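Long-range contacts in lytic polysaccharide monooxygenase (Neurospora crassa, PDB 4QI8), which probably oxidises the glycosidic bonds of cellulose at a copper centre, using a reductant and an oxygen cosubstrate, and so helps to break the polymer down: residues Thr3-Trp8 with Gly65-Val70; Pro128-Ser133 with Gly169-Gly174; Val147-Gly152 with Leu193-Tyr198. All blocks are in the same frame, centred on the assembly; numbering follows the deposited sequence.

Interaction 1 (Thr3-Trp8 with Gly65-Val70); sequences TFPKVW and GAAPSV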
# COMPACT_ATOMS: atom_id res chain seq x y z
N THR A 3 -8.92 7.94 -4.04
CA THR A 3 -8.32 6.82 -4.73
C THR A 3 -6.80 7.02 -4.79
O THR A 3 -6.28 8.08 -4.49
CB THR A 3 -8.85 6.73 -6.16
OG1 THR A 3 -8.45 7.91 -6.84
CG2 THR A 3 -10.38 6.57 -6.20
N PHE A 4 -6.12 5.96 -5.20
CA PHE A 4 -4.70 5.99 -5.53
C PHE A 4 -4.53 5.53 -6.98
O PHE A 4 -4.23 4.37 -7.25
CB PHE A 4 -3.89 5.15 -4.54
CG PHE A 4 -3.82 5.75 -3.18
CD1 PHE A 4 -2.89 6.74 -2.91
CD2 PHE A 4 -4.66 5.34 -2.16
CE1 PHE A 4 -2.83 7.33 -1.67
CE2 PHE A 4 -4.60 5.95 -0.91
CZ PHE A 4 -3.68 6.93 -0.67
N PRO A 5 -4.80 6.44 -7.94
CA PRO A 5 -5.01 5.98 -9.32
C PRO A 5 -3.78 6.00 -10.23
O PRO A 5 -3.87 5.54 -11.37
CB PRO A 5 -6.04 6.98 -9.83
CG PRO A 5 -5.64 8.27 -9.14
CD PRO A 5 -5.20 7.85 -7.76
N LYS A 6 -2.66 6.53 -9.76
CA LYS A 6 -1.50 6.79 -10.61
C LYS A 6 -0.21 6.45 -9.92
O LYS A 6 -0.08 6.65 -8.72
CB LYS A 6 -1.38 8.29 -10.91
CG LYS A 6 -2.43 8.88 -11.78
CD LYS A 6 -1.99 10.29 -12.14
CE LYS A 6 -3.09 11.17 -12.75
NZ LYS A 6 -3.43 10.90 -14.18
N VAL A 7 0.75 5.98 -10.71
CA VAL A 7 2.14 5.93 -10.28
C VAL A 7 3.00 6.44 -11.42
O VAL A 7 2.64 6.29 -12.59
CB VAL A 7 2.54 4.51 -9.83
CG1 VAL A 7 2.48 3.54 -10.99
CG2 VAL A 7 3.92 4.51 -9.21
N TRP A 8 4.11 7.07 -11.09
CA TRP A 8 5.01 7.52 -12.14
C TRP A 8 6.42 7.60 -11.63
O TRP A 8 6.67 7.55 -10.43
CB TRP A 8 4.53 8.84 -12.75
CG TRP A 8 4.55 10.07 -11.87
CD1 TRP A 8 5.56 10.98 -11.79
CD2 TRP A 8 3.51 10.54 -11.02
NE1 TRP A 8 5.21 11.99 -10.92
CE2 TRP A 8 3.95 11.74 -10.44
CE3 TRP A 8 2.24 10.07 -10.69
CZ2 TRP A 8 3.18 12.47 -9.53
CZ3 TRP A 8 1.46 10.80 -9.80
CH2 TRP A 8 1.94 11.98 -9.23
N GLY A 65 0.37 8.52 -6.67
CA GLY A 65 -0.56 9.63 -6.56
C GLY A 65 -1.88 9.25 -5.91
O GLY A 65 -2.35 8.11 -6.06
N ALA A 66 -2.46 10.21 -5.20
CA ALA A 66 -3.81 10.13 -4.63
C ALA A 66 -4.74 11.09 -5.37
O ALA A 66 -4.28 12.05 -5.99
CB ALA A 66 -3.78 10.53 -3.16
N ALA A 67 -6.03 10.82 -5.31
CA ALA A 67 -7.00 11.78 -5.82
C ALA A 67 -8.28 11.73 -4.98
O ALA A 67 -8.91 10.66 -4.92
CB ALA A 67 -7.31 11.48 -7.28
N PRO A 68 -8.71 12.82 -4.33
CA PRO A 68 -7.99 14.09 -4.16
C PRO A 68 -6.94 13.84 -3.06
O PRO A 68 -6.54 12.70 -2.86
CB PRO A 68 -9.12 15.03 -3.69
CG PRO A 68 -9.97 14.13 -2.84
CD PRO A 68 -9.99 12.81 -3.61
N SER A 69 -6.41 14.88 -2.44
CA SER A 69 -5.37 14.71 -1.45
C SER A 69 -5.88 13.92 -0.25
O SER A 69 -7.04 14.01 0.09
CB SER A 69 -4.88 16.07 -0.97
OG SER A 69 -4.40 16.83 -2.09
N VAL A 70 -4.99 13.15 0.36
CA VAL A 70 -5.30 12.41 1.57
C VAL A 70 -5.67 13.39 2.68
O VAL A 70 -4.96 14.37 2.92
CB VAL A 70 -4.08 11.58 2.01
CG1 VAL A 70 -4.30 10.95 3.38
CG2 VAL A 70 -3.78 10.51 0.97

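Interaction 2 (Pro128-Ser133 with Gly169-Gly174); sequences PSCIKS and GSTEPG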
# COMPACT_ATOMS: atom_id res chain seq x y z
N PRO A 128 13.64 -0.63 -2.74
CA PRO A 128 14.93 -1.14 -2.25
C PRO A 128 15.91 -1.50 -3.37
O PRO A 128 15.50 -2.04 -4.40
CB PRO A 128 14.54 -2.39 -1.47
CG PRO A 128 13.15 -2.10 -1.01
CD PRO A 128 12.51 -1.35 -2.13
N SER A 129 17.19 -1.20 -3.16
CA SER A 129 18.20 -1.44 -4.18
C SER A 129 18.51 -2.92 -4.36
O SER A 129 18.96 -3.35 -5.42
CB SER A 129 19.50 -0.71 -3.82
OG SER A 129 20.07 -1.21 -2.63
N CYS A 130 18.30 -3.69 -3.30
CA CYS A 130 18.89 -5.01 -3.21
C CYS A 130 17.97 -6.15 -3.64
O CYS A 130 18.42 -7.29 -3.74
CB CYS A 130 19.38 -5.27 -1.78
SG CYS A 130 18.07 -5.17 -0.51
N ILE A 131 16.70 -5.85 -3.91
CA ILE A 131 15.76 -6.91 -4.24
C ILE A 131 15.97 -7.39 -5.68
O ILE A 131 16.56 -6.70 -6.51
CB ILE A 131 14.30 -6.48 -3.99
CG1 ILE A 131 13.95 -5.24 -4.82
CG2 ILE A 131 14.08 -6.21 -2.50
CD1 ILE A 131 12.48 -4.87 -4.76
N LYS A 132 15.48 -8.60 -5.95
CA LYS A 132 15.70 -9.23 -7.25
C LYS A 132 14.88 -8.56 -8.35
O LYS A 132 13.70 -8.28 -8.17
CB LYS A 132 15.31 -10.71 -7.16
CG LYS A 132 16.07 -11.63 -8.11
CD LYS A 132 15.57 -13.06 -8.02
CE LYS A 132 15.63 -13.73 -9.39
NZ LYS A 132 15.22 -15.16 -9.36
N SER A 133 15.50 -8.32 -9.50
CA SER A 133 14.78 -7.78 -10.64
C SER A 133 13.64 -8.71 -11.01
O SER A 133 13.70 -9.92 -10.77
CB SER A 133 15.71 -7.63 -11.84
OG SER A 133 16.22 -8.89 -12.23
N GLY A 169 19.33 -6.53 -6.98
CA GLY A 169 20.41 -7.17 -6.25
C GLY A 169 20.03 -8.61 -6.06
O GLY A 169 19.34 -9.20 -6.90
N SER A 170 20.46 -9.18 -4.94
CA SER A 170 20.25 -10.59 -4.65
C SER A 170 19.61 -10.83 -3.28
O SER A 170 19.59 -11.97 -2.81
CB SER A 170 21.59 -11.32 -4.72
OG SER A 170 22.54 -10.72 -3.86
N THR A 171 19.10 -9.79 -2.64
CA THR A 171 18.52 -9.94 -1.31
C THR A 171 17.06 -10.39 -1.40
O THR A 171 16.24 -9.72 -2.01
CB THR A 171 18.59 -8.64 -0.50
OG1 THR A 171 19.96 -8.20 -0.42
CG2 THR A 171 18.06 -8.87 0.90
N GLU A 172 16.76 -11.53 -0.78
CA GLU A 172 15.38 -12.01 -0.67
C GLU A 172 14.82 -11.70 0.71
O GLU A 172 15.39 -12.15 1.71
CB GLU A 172 15.31 -13.52 -0.91
CG GLU A 172 13.89 -14.07 -0.89
CD GLU A 172 13.05 -13.56 -2.05
OE1 GLU A 172 13.62 -13.29 -3.13
OE2 GLU A 172 11.82 -13.41 -1.88
N PRO A 173 13.71 -10.95 0.78
CA PRO A 173 13.15 -10.71 2.11
C PRO A 173 12.80 -12.02 2.81
O PRO A 173 12.25 -12.93 2.18
CB PRO A 173 11.89 -9.91 1.81
CG PRO A 173 12.21 -9.21 0.53
CD PRO A 173 12.99 -10.20 -0.26
N GLY A 174 13.13 -12.12 4.09
CA GLY A 174 12.87 -13.33 4.85
C GLY A 174 11.40 -13.69 5.00
O GLY A 174 10.51 -12.86 4.80
O HOH W 1 14.37 -10.32 -3.92
O HOH W 2 18.31 -8.92 -9.72

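Interaction 3 (Val147-Gly152 with Leu193-Tyr198); sequences VAQSSG and LININY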
# COMPACT_ATOMS: atom_id res chain seq x y z
N VAL A 147 -12.28 7.16 13.18
CA VAL A 147 -13.37 6.53 13.93
C VAL A 147 -13.06 5.06 14.26
O VAL A 147 -13.96 4.28 14.56
CB VAL A 147 -14.73 6.67 13.19
CG1 VAL A 147 -15.14 8.14 13.14
CG2 VAL A 147 -14.69 6.08 11.78
N ALA A 148 -11.78 4.72 14.30
CA ALA A 148 -11.33 3.33 14.35
C ALA A 148 -11.41 2.65 15.71
O ALA A 148 -10.94 1.53 15.86
CB ALA A 148 -9.93 3.24 13.80
N GLN A 149 -12.02 3.29 16.70
CA GLN A 149 -12.12 2.66 18.02
C GLN A 149 -13.11 1.50 18.04
O GLN A 149 -13.14 0.74 19.00
CB GLN A 149 -12.52 3.68 19.07
CG GLN A 149 -13.95 4.10 18.96
CD GLN A 149 -14.28 5.16 19.94
OE1 GLN A 149 -13.60 5.32 20.95
NE2 GLN A 149 -15.33 5.91 19.66
N SER A 150 -13.93 1.39 17.00
CA SER A 150 -14.89 0.30 16.86
C SER A 150 -14.39 -0.71 15.85
O SER A 150 -13.77 -0.35 14.86
CB SER A 150 -16.24 0.84 16.41
OG SER A 150 -16.80 1.68 17.41
N SER A 151 -14.68 -1.99 16.09
CA SER A 151 -14.29 -3.01 15.14
C SER A 151 -14.94 -2.76 13.79
O SER A 151 -16.14 -2.45 13.70
CB SER A 151 -14.70 -4.39 15.65
OG SER A 151 -14.19 -5.41 14.80
N GLY A 152 -14.14 -2.90 12.74
CA GLY A 152 -14.61 -2.72 11.38
C GLY A 152 -14.78 -1.27 10.97
O GLY A 152 -15.39 -1.02 9.93
N LEU A 193 -7.74 -1.31 15.41
CA LEU A 193 -8.72 -1.04 16.46
C LEU A 193 -8.05 -0.11 17.45
O LEU A 193 -7.27 -0.56 18.29
CB LEU A 193 -9.14 -2.34 17.15
CG LEU A 193 -10.28 -2.20 18.15
CD1 LEU A 193 -11.58 -1.96 17.40
CD2 LEU A 193 -10.40 -3.43 19.06
N ILE A 194 -8.35 1.17 17.35
CA ILE A 194 -7.61 2.17 18.08
C ILE A 194 -8.41 3.45 18.18
O ILE A 194 -9.03 3.88 17.21
CB ILE A 194 -6.22 2.44 17.39
CG1 ILE A 194 -5.42 3.50 18.16
CG2 ILE A 194 -6.38 2.83 15.93
CD1 ILE A 194 -3.99 3.66 17.65
N ASN A 195 -8.38 4.05 19.37
CA ASN A 195 -8.88 5.39 19.57
C ASN A 195 -7.71 6.37 19.50
O ASN A 195 -6.90 6.44 20.44
CB ASN A 195 -9.57 5.49 20.93
CG ASN A 195 -9.91 6.91 21.30
OD1 ASN A 195 -9.99 7.80 20.45
ND2 ASN A 195 -10.12 7.13 22.60
N ILE A 196 -7.62 7.12 18.40
CA ILE A 196 -6.51 8.05 18.22
C ILE A 196 -6.81 9.41 18.81
O ILE A 196 -5.98 10.30 18.77
CB ILE A 196 -6.07 8.21 16.73
CG1 ILE A 196 -7.18 8.83 15.89
CG2 ILE A 196 -5.62 6.87 16.17
CD1 ILE A 196 -6.72 9.28 14.52
N ASN A 197 -7.99 9.58 19.37
CA ASN A 197 -8.43 10.90 19.73
C ASN A 197 -8.04 11.15 21.19
O ASN A 197 -6.91 11.57 21.46
CB ASN A 197 -9.92 11.01 19.37
CG ASN A 197 -10.16 10.79 17.87
OD1 ASN A 197 -10.91 9.89 17.43
ND2 ASN A 197 -9.51 11.60 17.08
N TYR A 198 -8.91 10.88 22.13
CA TYR A 198 -8.60 11.14 23.55
C TYR A 198 -9.02 9.97 24.41
O TYR A 198 -10.09 9.49 24.24
CB TYR A 198 -9.31 12.40 24.02
CG TYR A 198 -8.79 13.65 23.36
CD1 TYR A 198 -7.67 14.29 23.85
CD2 TYR A 198 -9.41 14.16 22.24
CE1 TYR A 198 -7.17 15.42 23.24
CE2 TYR A 198 -8.92 15.29 21.63
CZ TYR A 198 -7.79 15.92 22.13
OH TYR A 198 -7.31 17.05 21.49

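Interaction 1 (Thr3-Trp8 with Gly65-Val70)
Thr3 and Ala67 form an antiparallel hydrogen-bonded pair between strands 3-8 and 61-67. Thr3 N donates to Ala67 O at 2.9 Å, and Ala67 N returns a bond of 2.9 Å to Thr3 O. Further along, Gly65 N gives a nearly straight bond of 2.8 Å to Lys6 O (169° at the hydrogen). Two CA-H...O contacts lie between these bonds; in one, Phe4 CA meets Gly65 O at 3.2 Å. The Phe4 ring lies obliquely to its neighbours. Its CE1 touches Ala66 CB at 3.7 Å, and its CZ reaches Val70 CG2 at 3.9 Å. Phe4 and Val70 cross at about a right angle. CG of Phe4 sits beside the backbone N (chi1 -71°), which brings the ring's CE1 up to the Ala66 methyl group. Beyond Gly65, the Trp8 ring brings CZ3 to within 4.0 Å of Gly65 CA, while Lys6 CB lies in plane at the ring's edge. Further out, Phe123 and His142 pack against both Phe4 and Val70. Lys6 NZ forms a salt bridge with Asp16. The edge of this three-stranded sheet is therefore held by backbone bonds, and apolar packing continues from Phe4 toward Tyr157 of the copper site.

Interaction 2 (Pro128-Ser133 with Gly169-Gly174)
Cys130 and Thr171 are the side chains that meet most closely where the 128-133 loop packs on the 169-174 loop. The Thr171 hydroxyl lies over the cysteine methylene, with OG1 3.3 Å from Cys130 CB. Thr171 CB lies 3.5 Å from Cys130 SG. OG1 of Thr171 sits beside its backbone N (chi1 -56°), which turns the hydroxyl to Cys130 CB. The sulfur continues into the disulfide with Cys214, the last residue of the chain. Ile131 turns its side chain the other way, to Phe100 and Leu80. Phe212 touches both Ile131 and Thr171.

Two backbone bonds join the loops beside this pair. Thr171 N donates to Cys130 O at 2.8 Å. Gly169 N also donates over 2.8 Å, to Ile131 O. Cys130 O lies 3.1 Å from Gly169 C, so the two backbones pack closely.

Two waters extend the bonding. One accepts from Lys132 N at 2.9 Å and donates to Thr171 O and Glu172 OE1. The other accepts from Ser133 N and donates to Gly169 O. The Glu172 carboxylate also has a salt bridge to Lys178 through OE2. This surface contact thus combines direct and water-mediated backbone bonds with a disulfide that ties the C-terminus to the 128-133 loop.

Interaction 3 (Val147-Gly152 with Leu193-Tyr198)
Ala148, in a type I beta turn from Val147 to Ser150, meets Ile194 of the 193-198 segment. The turn lies in the loop between strands 134-144 and 155-166 of the AA9 beta-sandwich. It packs on the long loop that follows strand 178-179. Ala148 points toward this loop, and its CB lies 3.6 Å from Ile194 O and 4.2 Å from Ile194 CG2. Its carbonyl takes the cross-segment hydrogen bond, from Ile194 N to Ala148 O at 3.0 Å. Leu193 CA adds a CA-H...O contact to the same oxygen. In this surface contact the Ala148 side chain is about 7 Å from those of His146 and Gln155, which probably bind O2, and about 13 Å from the copper.

Next comes Gln149, whose side chain lies beside that of Asn195 and points the same way. Their CB atoms are 3.9 Å apart, and the two amide planes are turned 50° from each other. Asn195 ND2 donates to Tyr198 O, nearly in the plane of its amide.

From Gln149 to Ser151 the backbone is met, tentatively, by Leu193 in one of its two conformers. Its CG is anti to the backbone N (chi1 -173°), and CD1 lies over one face of the Ser150-Ser151 peptide, 3.4 Å from Ser151 N. On the other segment, Asn195 OD1 closes an Asx turn by accepting from Asn197 N at 2.9 Å.

In the fold
Along the chain, interaction 1 closes before the other two open. The segments of interactions 2 and 3 then alternate. The centres of interactions 1 and 2 are about 27 Å apart, and those of 1 and 3 about 25 Å. Interactions 2 and 3 lie on opposite sides of the chain's centre, with centres about 36 Å apart. None touches another. Interaction 1 belongs to the three-stranded sheet. Interaction 2 joins the loop before strand 134-144 to the one after 155-166; interaction 3 joins the loop between these two neighbouring strands to the one after 178-179. Together they tie an edge and two opposite loop regions of one sandwich, with interaction 1 nearest the copper.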